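Local coordinates for ASCH domain-containing protein (Enterococcus faecalis, PDB 1T62) that is of unknown function but carries an ASCH domain of the PUA-like clan, which is consistent with a role in binding RNA, at residues C52-I57 against P137-V142; P81-R86 against V149-E154; T87-I92 against C143-V148; M35-G40 against I74-S79. One frame throughout, in Å; residues are numbered along the deposited sequence.

Contact 1: C52-I57 against P137-V142; sequences CSSLDI and PDMLLV
Ser53 and Val142 face each other as an antiparallel hydrogen-bonded pair, followed by the non-hydrogen-bonded pair of Ser54 and Leu141, in two short strands whose N-to-C directions diverge by 131°. Val142 N gives a nearly straight bond to Ser53 O (2.8 Å, 173° at the hydrogen), and Ser53 N returns a bond to Val142 O at 3.1 Å. The ladder outlasts the first strand. Leu55 N, already in the first turn of helix 55-60, donates to Leu140 O over 3.3 Å and comes from above that carbonyl's plane.

Ser54 sits at the N-cap of this helix, so strand 50-54, outermost within the chain in the mixed sheet of the ASCH domain, a family of the PUA clan, passes directly into a helix while still bonded to its neighbour 140-151. Leu55 and Val142 carry much of the apolar packing. With its CG anti to the backbone N (chi1 168°), Leu55 runs alongside Leu140, CD2 resting 3.7 Å from Leu140 CB. Val142 meets Leu55 roughly at a right angle, its CG2 branch 3.6 Å from Leu55 CB. Elsewhere, Leu141 CD2 leans over Ser53 O at 3.5 Å. Cys52 CB lies beside Leu141 CD1, and both residues reach Phe124 of helix 113-128, which covers them.

The polar ends turn to other partners: Ser53 OG bonds Tyr58 OH, and Asp56 OD1 bonds Tyr136 OH. The backbone of Cys52 hydrogen-bonds to the second subunit, and Ser53 packs against His164 of that subunit, a residue of its C-terminal tag.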
# COMPACT_ATOMS: atom_id res chain seq x y z
N CYS B 52 -5.38 -17.54 2.24
CA CYS B 52 -6.71 -17.96 2.59
C CYS B 52 -7.54 -16.74 2.88
O CYS B 52 -7.08 -15.78 3.50
CB CYS B 52 -6.68 -18.91 3.79
SG CYS B 52 -6.00 -18.22 5.28
N SER B 53 -8.77 -16.78 2.38
CA SER B 53 -9.72 -15.70 2.56
C SER B 53 -10.99 -16.35 3.08
O SER B 53 -11.11 -17.58 3.05
CB SER B 53 -9.98 -14.99 1.23
OG SER B 53 -10.15 -15.90 0.15
N SER B 54 -11.92 -15.53 3.57
CA SER B 54 -13.19 -16.01 4.11
C SER B 54 -14.20 -16.30 3.04
O SER B 54 -14.60 -15.39 2.33
CB SER B 54 -13.80 -14.98 5.06
OG SER B 54 -15.12 -15.35 5.40
N LEU B 55 -14.61 -17.55 2.91
CA LEU B 55 -15.60 -17.91 1.91
C LEU B 55 -16.85 -17.05 2.11
O LEU B 55 -17.60 -16.80 1.18
CB LEU B 55 -15.98 -19.38 2.04
CG LEU B 55 -17.21 -19.78 1.22
CD1 LEU B 55 -16.98 -19.49 -0.25
CD2 LEU B 55 -17.48 -21.23 1.45
N ASP B 56 -17.04 -16.61 3.35
CA ASP B 56 -18.19 -15.78 3.68
C ASP B 56 -18.26 -14.46 2.92
O ASP B 56 -19.30 -14.11 2.39
CB ASP B 56 -18.22 -15.54 5.18
CG ASP B 56 -18.78 -16.72 5.95
OD1 ASP B 56 -18.61 -16.77 7.18
OD2 ASP B 56 -19.41 -17.61 5.32
N ILE B 57 -17.15 -13.72 2.87
CA ILE B 57 -17.15 -12.44 2.15
C ILE B 57 -17.54 -12.66 0.68
O ILE B 57 -18.26 -11.85 0.11
CB ILE B 57 -15.77 -11.76 2.18
CG1 ILE B 57 -15.19 -11.81 3.59
CG2 ILE B 57 -15.90 -10.30 1.71
CD1 ILE B 57 -15.98 -11.03 4.59
N PRO B 137 -15.91 -20.47 14.98
CA PRO B 137 -14.76 -21.37 14.95
C PRO B 137 -14.49 -22.20 13.70
O PRO B 137 -13.35 -22.58 13.42
CB PRO B 137 -14.99 -22.27 16.17
CG PRO B 137 -16.00 -21.55 16.99
CD PRO B 137 -16.89 -20.94 15.97
N ASP B 138 -15.52 -22.50 12.93
CA ASP B 138 -15.32 -23.33 11.76
C ASP B 138 -15.80 -22.68 10.47
O ASP B 138 -16.32 -23.36 9.59
CB ASP B 138 -16.02 -24.66 11.97
CG ASP B 138 -17.46 -24.49 12.37
OD1 ASP B 138 -18.18 -25.50 12.48
OD2 ASP B 138 -17.88 -23.34 12.58
N MET B 139 -15.62 -21.37 10.35
CA MET B 139 -16.03 -20.71 9.14
C MET B 139 -15.16 -21.25 8.04
O MET B 139 -13.95 -21.40 8.21
CB MET B 139 -15.85 -19.20 9.25
CG MET B 139 -14.43 -18.76 9.47
SD MET B 139 -14.24 -17.08 8.89
CE MET B 139 -14.12 -17.41 7.17
N LEU B 140 -15.79 -21.58 6.92
CA LEU B 140 -15.13 -22.11 5.74
C LEU B 140 -14.10 -21.11 5.19
O LEU B 140 -14.35 -19.91 5.15
CB LEU B 140 -16.19 -22.41 4.68
CG LEU B 140 -16.82 -23.81 4.53
CD1 LEU B 140 -16.41 -24.72 5.67
CD2 LEU B 140 -18.33 -23.69 4.44
N LEU B 141 -12.94 -21.62 4.78
CA LEU B 141 -11.87 -20.79 4.20
C LEU B 141 -11.68 -21.12 2.74
O LEU B 141 -11.88 -22.25 2.30
CB LEU B 141 -10.54 -21.05 4.88
CG LEU B 141 -10.27 -20.46 6.25
CD1 LEU B 141 -8.94 -20.98 6.75
CD2 LEU B 141 -10.25 -18.94 6.15
N VAL B 142 -11.26 -20.12 1.97
CA VAL B 142 -10.98 -20.31 0.56
C VAL B 142 -9.46 -20.26 0.43
O VAL B 142 -8.84 -19.20 0.52
CB VAL B 142 -11.63 -19.20 -0.28
CG1 VAL B 142 -11.25 -19.37 -1.74
CG2 VAL B 142 -13.15 -19.25 -0.11

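Contact 2: P81-R86 against V149-E154; sequences PLAIIR and VDLYTE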
# COMPACT_ATOMS: atom_id res chain seq x y z
N PRO B 81 3.38 -2.23 -7.10
CA PRO B 81 3.43 -3.58 -7.66
C PRO B 81 4.65 -4.34 -7.17
O PRO B 81 5.76 -3.82 -7.18
CB PRO B 81 3.45 -3.34 -9.17
CG PRO B 81 3.89 -1.93 -9.31
CD PRO B 81 3.24 -1.23 -8.16
N LEU B 82 4.41 -5.58 -6.75
CA LEU B 82 5.45 -6.44 -6.20
C LEU B 82 5.82 -7.60 -7.12
O LEU B 82 6.95 -7.71 -7.59
CB LEU B 82 4.98 -6.99 -4.87
CG LEU B 82 5.91 -6.98 -3.67
CD1 LEU B 82 5.27 -7.83 -2.58
CD2 LEU B 82 7.27 -7.52 -4.04
N ALA B 83 4.86 -8.49 -7.36
CA ALA B 83 5.10 -9.63 -8.22
C ALA B 83 3.76 -10.16 -8.69
O ALA B 83 2.73 -9.78 -8.16
CB ALA B 83 5.85 -10.72 -7.48
N ILE B 84 3.78 -11.01 -9.70
CA ILE B 84 2.54 -11.60 -10.16
C ILE B 84 2.63 -13.12 -9.90
O ILE B 84 3.70 -13.72 -10.02
CB ILE B 84 2.23 -11.24 -11.66
CG1 ILE B 84 1.97 -12.50 -12.46
CG2 ILE B 84 3.33 -10.41 -12.25
CD1 ILE B 84 0.52 -12.85 -12.46
N ILE B 85 1.51 -13.71 -9.51
CA ILE B 85 1.48 -15.13 -9.18
C ILE B 85 0.41 -15.93 -9.91
O ILE B 85 -0.58 -15.38 -10.40
CB ILE B 85 1.25 -15.28 -7.68
CG1 ILE B 85 -0.12 -14.73 -7.31
CG2 ILE B 85 2.29 -14.49 -6.93
CD1 ILE B 85 -0.51 -15.01 -5.89
N ARG B 86 0.62 -17.24 -9.97
CA ARG B 86 -0.35 -18.11 -10.63
C ARG B 86 -0.87 -19.15 -9.64
O ARG B 86 -0.09 -19.81 -8.96
CB ARG B 86 0.27 -18.82 -11.82
CG ARG B 86 -0.78 -19.17 -12.83
CD ARG B 86 -0.85 -20.63 -13.12
NE ARG B 86 0.07 -21.00 -14.18
CZ ARG B 86 1.34 -21.30 -13.97
NH1 ARG B 86 1.81 -21.26 -12.73
NH2 ARG B 86 2.12 -21.64 -14.97
N VAL B 149 5.21 -16.06 -10.42
CA VAL B 149 5.41 -16.16 -11.85
C VAL B 149 6.14 -14.96 -12.49
O VAL B 149 6.50 -14.99 -13.65
CB VAL B 149 4.00 -16.42 -12.48
CG1 VAL B 149 3.61 -15.32 -13.43
CG2 VAL B 149 3.96 -17.80 -13.09
N ASP B 150 6.35 -13.90 -11.71
CA ASP B 150 7.03 -12.71 -12.22
C ASP B 150 7.25 -11.70 -11.09
O ASP B 150 6.40 -11.54 -10.22
CB ASP B 150 6.20 -12.09 -13.35
CG ASP B 150 6.93 -10.97 -14.09
OD1 ASP B 150 6.36 -10.45 -15.08
OD2 ASP B 150 8.06 -10.59 -13.71
N LEU B 151 8.40 -11.03 -11.10
CA LEU B 151 8.71 -10.02 -10.09
C LEU B 151 8.68 -8.66 -10.78
O LEU B 151 9.05 -8.55 -11.95
CB LEU B 151 10.11 -10.25 -9.52
CG LEU B 151 10.37 -11.52 -8.72
CD1 LEU B 151 11.84 -11.57 -8.36
CD2 LEU B 151 9.50 -11.55 -7.47
N TYR B 152 8.25 -7.64 -10.05
CA TYR B 152 8.17 -6.28 -10.58
C TYR B 152 9.52 -5.62 -10.46
O TYR B 152 9.82 -5.01 -9.45
CB TYR B 152 7.14 -5.45 -9.82
CG TYR B 152 6.99 -4.01 -10.28
CD1 TYR B 152 7.66 -2.98 -9.62
CD2 TYR B 152 6.15 -3.68 -11.35
CE1 TYR B 152 7.48 -1.64 -10.01
CE2 TYR B 152 5.97 -2.34 -11.75
CZ TYR B 152 6.64 -1.33 -11.07
OH TYR B 152 6.45 -0.01 -11.43
N THR B 153 10.33 -5.78 -11.51
CA THR B 153 11.67 -5.21 -11.55
C THR B 153 11.70 -3.86 -12.25
O THR B 153 12.77 -3.26 -12.40
CB THR B 153 12.64 -6.15 -12.28
OG1 THR B 153 12.13 -6.43 -13.59
CG2 THR B 153 12.83 -7.45 -11.52
N GLU B 154 10.54 -3.37 -12.69
CA GLU B 154 10.45 -2.06 -13.34
C GLU B 154 10.77 -1.02 -12.26
O GLU B 154 11.09 0.14 -12.56
CB GLU B 154 9.04 -1.83 -13.88
CG GLU B 154 8.71 -2.62 -15.12
CD GLU B 154 8.30 -4.06 -14.85
OE1 GLU B 154 8.77 -4.65 -13.85
OE2 GLU B 154 7.51 -4.60 -15.65
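Ile84 and Asp150 form the hydrogen-bonded pair of an antiparallel ladder in which strand 81-94 lies next to the end of strand 140-151, and a classic beta bulge interrupts it where Val149 and Asp150 both face Ile84. The backbone bonds define this bulge. Ile84 O takes Val149 N at 2.8 Å in the carbonyl plane and a weak second bond from Asp150 N, while Ile84 N donates to Asp150 O at 2.7 Å. Further along, Tyr152 N reaches Leu82 O (2.8 Å), tying down the chain just beyond the strand.

Apolar contacts fall on the two faces of the sheet. Ile84 CG1 meets Val149 CG1 at 3.4 Å, with Phe8 of helix 2-16 packing on Ile84 and Phe12 on Val149. Ala83 CB touches Leu151 CD2 at 3.7 Å, where Val44 of helix 33-44 adjoins both.

Among charged groups, Arg86 lays one face of its guanidinium against Val149 CG2 and is salt-bridged to Glu147; Asp150 OD1 pairs with Lys15.

The Tyr152 ring packs edge-to-face with Phe8. Across the two segments its contact is a CH-pi interaction: Pro81 CG stands 3.3 Å from the centroid of the Tyr152 ring, only 16° off its normal, while Glu154 CB lies over the opposite face.

Contact 3: T87-I92 against C143-V148; sequences TTKVEI and CQSFEV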
# COMPACT_ATOMS: atom_id res chain seq x y z
N THR B 87 -2.19 -19.28 -9.58
CA THR B 87 -2.81 -20.24 -8.67
C THR B 87 -2.84 -21.63 -9.31
O THR B 87 -3.40 -21.80 -10.38
CB THR B 87 -4.25 -19.80 -8.31
OG1 THR B 87 -4.24 -18.46 -7.81
CG2 THR B 87 -4.83 -20.71 -7.26
N THR B 88 -2.23 -22.60 -8.64
CA THR B 88 -2.20 -23.97 -9.15
C THR B 88 -3.22 -24.82 -8.41
O THR B 88 -3.45 -25.98 -8.78
CB THR B 88 -0.82 -24.63 -8.94
OG1 THR B 88 -0.44 -24.52 -7.56
CG2 THR B 88 0.24 -23.96 -9.78
N LYS B 89 -3.85 -24.26 -7.39
CA LYS B 89 -4.81 -25.01 -6.59
C LYS B 89 -5.75 -24.12 -5.78
O LYS B 89 -5.33 -23.14 -5.20
CB LYS B 89 -4.02 -25.93 -5.65
CG LYS B 89 -4.81 -26.84 -4.73
CD LYS B 89 -3.84 -27.64 -3.87
CE LYS B 89 -4.57 -28.47 -2.86
NZ LYS B 89 -5.49 -27.63 -2.06
N VAL B 90 -7.03 -24.45 -5.77
CA VAL B 90 -8.02 -23.69 -5.00
C VAL B 90 -8.75 -24.73 -4.15
O VAL B 90 -9.23 -25.74 -4.67
CB VAL B 90 -9.06 -22.97 -5.91
CG1 VAL B 90 -10.11 -22.27 -5.05
CG2 VAL B 90 -8.36 -21.96 -6.81
N GLU B 91 -8.83 -24.48 -2.86
CA GLU B 91 -9.50 -25.43 -1.99
C GLU B 91 -10.28 -24.79 -0.87
O GLU B 91 -9.83 -23.83 -0.25
CB GLU B 91 -8.48 -26.41 -1.42
CG GLU B 91 -9.03 -27.32 -0.35
CD GLU B 91 -8.04 -28.38 0.04
OE1 GLU B 91 -6.84 -28.05 0.15
OE2 GLU B 91 -8.45 -29.55 0.23
N ILE B 92 -11.46 -25.34 -0.61
CA ILE B 92 -12.34 -24.86 0.46
C ILE B 92 -12.28 -25.81 1.65
O ILE B 92 -12.57 -26.99 1.49
CB ILE B 92 -13.80 -24.79 -0.03
CG1 ILE B 92 -13.90 -23.87 -1.24
CG2 ILE B 92 -14.69 -24.31 1.09
CD1 ILE B 92 -15.28 -23.76 -1.78
N CYS B 143 -8.86 -21.44 0.25
CA CYS B 143 -7.41 -21.57 0.15
C CYS B 143 -6.84 -21.66 -1.27
O CYS B 143 -7.35 -22.40 -2.12
CB CYS B 143 -6.98 -22.80 0.95
SG CYS B 143 -7.52 -22.80 2.69
N GLN B 144 -5.77 -20.89 -1.51
CA GLN B 144 -5.10 -20.85 -2.81
C GLN B 144 -3.63 -21.21 -2.71
O GLN B 144 -2.92 -20.75 -1.82
CB GLN B 144 -5.16 -19.46 -3.41
CG GLN B 144 -6.52 -19.02 -3.87
CD GLN B 144 -6.51 -17.59 -4.34
OE1 GLN B 144 -5.93 -17.25 -5.38
NE2 GLN B 144 -7.14 -16.72 -3.56
N SER B 145 -3.18 -22.05 -3.63
CA SER B 145 -1.78 -22.44 -3.68
C SER B 145 -1.30 -21.90 -5.02
O SER B 145 -1.80 -22.27 -6.08
CB SER B 145 -1.66 -23.95 -3.61
OG SER B 145 -2.14 -24.39 -2.35
N PHE B 146 -0.33 -21.00 -4.94
CA PHE B 146 0.20 -20.33 -6.11
C PHE B 146 1.72 -20.42 -6.22
O PHE B 146 2.40 -20.93 -5.31
CB PHE B 146 -0.19 -18.85 -6.05
CG PHE B 146 0.21 -18.19 -4.76
CD1 PHE B 146 -0.62 -18.24 -3.64
CD2 PHE B 146 1.46 -17.58 -4.63
CE1 PHE B 146 -0.22 -17.72 -2.41
CE2 PHE B 146 1.88 -17.05 -3.39
CZ PHE B 146 1.04 -17.13 -2.29
N GLU B 147 2.25 -19.91 -7.33
CA GLU B 147 3.68 -19.84 -7.57
C GLU B 147 4.00 -18.46 -8.12
O GLU B 147 3.25 -17.91 -8.93
CB GLU B 147 4.13 -20.95 -8.54
CG GLU B 147 3.46 -21.02 -9.91
CD GLU B 147 3.92 -22.27 -10.69
OE1 GLU B 147 3.42 -22.55 -11.80
OE2 GLU B 147 4.81 -23.00 -10.17
N VAL B 148 5.09 -17.86 -7.63
CA VAL B 148 5.48 -16.54 -8.11
C VAL B 148 5.95 -16.71 -9.54
O VAL B 148 6.95 -17.38 -9.83
CB VAL B 148 6.58 -15.92 -7.24
CG1 VAL B 148 7.31 -14.80 -8.02
CG2 VAL B 148 5.95 -15.36 -5.98
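Thr87 and Gln144 meet because each turns its side chain to lie beside its own backbone N: a chi1 of -54° sets Thr87 OG1 there, and -69° does the same for Gln144 CG, whose chain then runs extended to the amide. Thr87 OG1 donates to Gln144 OE1 at 3.2 Å, in the plane of the amide carbonyl and on a lone pair.

The two residues lie next to a classic beta bulge of the antiparallel ladder between strands 81-94 and 140-151, two interior neighbours of the mixed sheet. Here Thr88 and Lys89 both face Ser145, the register slips by one, and the chain turns a corner at Thr88. Ser145 O is the acceptor that holds the corner. Thr88 N approaches it nearly along the C=O axis at 2.6 Å, and Thr88 OG1 adds a bond of 3.0 Å from well above the carbonyl plane. A weak bond from Lys89 N joins them. The hydroxyl can reach back because it stands between its own N and carbonyl carbon.

Past the bulge the ladder is regular: Ser145 N bonds Lys89 O at 2.9 Å, and Glu91 and Cys143 exchange a pair of backbone bonds. On the Ser145 face, Lys89 CB and Ser145 CB lie 3.7 Å apart. Phe146 instead directs its ring away from Thr87 toward Ile85, Thr51 and Val43. Along its own strand, Lys89 runs extended until its last bend, which brings NZ to 2.6 Å from Glu91 OE1 in a salt bridge that meets the carboxylate from above its plane.

Contact 4: M35-G40 against I74-S79; sequences MGNRLG and ILDGQS
Gly36 and Gly77 bring their backbones to a CA-CA distance of 4.0 Å, where helix 33-44 packs against the type I beta turn Asp76-Ser79 that follows strand 71-75. This is a glycine-to-glycine contact of helix on turn, and it forms the tightly packed part of the interface. Neither glycine has a side chain, and the two main chains lie close against each other, Gly36 C 3.6 Å from Gly77 N.

The more exposed side is made by the side chains that flank the glycines, where Asn37, Asp76 and Gln78 are partly open to solvent. Asn37 begins off to one side of the turn but bends its end inward, so that it comes near the turn backbone at Gly77. Gln78 folds back at its second torsion (chi2 79°) and crosses Asn37 at about a right angle, yet the two amide planes end up only 19° apart. Gln78 also touches His162 of the C-terminal tag.

Bonds within and just beyond the turn hold it. Asp76 OD1 accepts from Gln80 N, and Ser79 N closes the turn with a bond to Asp76 O at 2.9 Å.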
# COMPACT_ATOMS: atom_id res chain seq x y z
N MET B 35 2.07 -5.35 7.53
CA MET B 35 1.58 -6.66 7.13
C MET B 35 1.69 -6.83 5.63
O MET B 35 1.98 -7.92 5.14
CB MET B 35 0.13 -6.84 7.57
CG MET B 35 -0.44 -8.21 7.26
SD MET B 35 -1.97 -8.56 8.18
CE MET B 35 -1.24 -9.25 9.72
N GLY B 36 1.46 -5.74 4.90
CA GLY B 36 1.53 -5.78 3.45
C GLY B 36 2.88 -6.17 2.91
O GLY B 36 2.98 -6.92 1.92
N ASN B 37 3.93 -5.66 3.55
CA ASN B 37 5.30 -5.95 3.15
C ASN B 37 5.77 -7.29 3.74
O ASN B 37 6.36 -8.11 3.03
CB ASN B 37 6.21 -4.81 3.63
CG ASN B 37 5.97 -3.51 2.87
OD1 ASN B 37 6.06 -2.42 3.43
ND2 ASN B 37 5.66 -3.63 1.58
N ARG B 38 5.48 -7.50 5.02
CA ARG B 38 5.85 -8.74 5.71
C ARG B 38 5.44 -9.93 4.87
O ARG B 38 6.27 -10.78 4.55
CB ARG B 38 5.16 -8.82 7.06
CG ARG B 38 5.59 -9.98 7.94
CD ARG B 38 5.05 -9.83 9.36
NE ARG B 38 3.61 -10.06 9.47
CZ ARG B 38 3.02 -11.25 9.43
NH1 ARG B 38 1.70 -11.35 9.55
NH2 ARG B 38 3.75 -12.36 9.26
N LEU B 39 4.17 -10.00 4.51
CA LEU B 39 3.68 -11.10 3.70
C LEU B 39 4.18 -11.02 2.25
O LEU B 39 4.31 -12.03 1.57
CB LEU B 39 2.16 -11.14 3.73
CG LEU B 39 1.56 -11.27 5.13
CD1 LEU B 39 0.05 -11.48 4.99
CD2 LEU B 39 2.21 -12.42 5.87
N GLY B 40 4.47 -9.81 1.79
CA GLY B 40 4.97 -9.65 0.44
C GLY B 40 6.34 -10.26 0.25
O GLY B 40 6.59 -10.93 -0.75
N ILE B 74 0.31 -8.80 -7.34
CA ILE B 74 0.48 -8.54 -5.91
C ILE B 74 1.19 -7.23 -5.56
O ILE B 74 2.26 -6.93 -6.10
CB ILE B 74 1.27 -9.67 -5.26
CG1 ILE B 74 0.49 -10.97 -5.40
CG2 ILE B 74 1.56 -9.33 -3.82
CD1 ILE B 74 -0.88 -10.93 -4.78
N LEU B 75 0.60 -6.45 -4.66
CA LEU B 75 1.18 -5.18 -4.24
C LEU B 75 1.83 -5.32 -2.89
O LEU B 75 1.43 -6.18 -2.10
CB LEU B 75 0.10 -4.10 -4.16
CG LEU B 75 -0.60 -3.77 -5.47
CD1 LEU B 75 -1.65 -2.70 -5.22
CD2 LEU B 75 0.42 -3.28 -6.48
N ASP B 76 2.82 -4.48 -2.61
CA ASP B 76 3.50 -4.51 -1.31
C ASP B 76 2.81 -3.51 -0.38
O ASP B 76 1.78 -2.92 -0.74
CB ASP B 76 5.00 -4.20 -1.47
CG ASP B 76 5.28 -2.79 -1.97
OD1 ASP B 76 4.37 -2.11 -2.50
OD2 ASP B 76 6.44 -2.35 -1.85
N GLY B 77 3.36 -3.33 0.82
CA GLY B 77 2.77 -2.41 1.78
C GLY B 77 2.48 -1.01 1.27
O GLY B 77 1.50 -0.38 1.69
N GLN B 78 3.32 -0.51 0.36
CA GLN B 78 3.16 0.82 -0.21
C GLN B 78 2.32 0.81 -1.47
O GLN B 78 2.51 1.66 -2.34
CB GLN B 78 4.51 1.45 -0.54
CG GLN B 78 5.33 1.78 0.66
CD GLN B 78 6.02 0.57 1.23
OE1 GLN B 78 6.54 0.62 2.34
NE2 GLN B 78 6.03 -0.52 0.47
N SER B 79 1.42 -0.15 -1.58
CA SER B 79 0.55 -0.26 -2.74
C SER B 79 1.30 -0.15 -4.07
O SER B 79 0.77 0.33 -5.06
CB SER B 79 -0.55 0.80 -2.67
OG SER B 79 -1.20 0.75 -1.40

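Strand 140-151 runs through contacts 1, 3 and 2 in turn, flanked by strand 50-54 on one side and strand 81-94 on the other. The centres of contacts 1 and 2 are 26 Å apart, on opposite sides of the chain's centre, with contact 3 about 15 Å from contact 1 and 16 Å from contact 2. Contact 4 closes first along the chain and reaches the same sheet through strand 71-75, the other neighbour of 81-94; its centre is 12 Å from that of contact 2. Contacts 1 to 3 join strands distant in sequence into one sheet, and contact 4 sets helix 33-44 against the turn after strand 71-75. Contacts 1 and 4 both touch the second subunit.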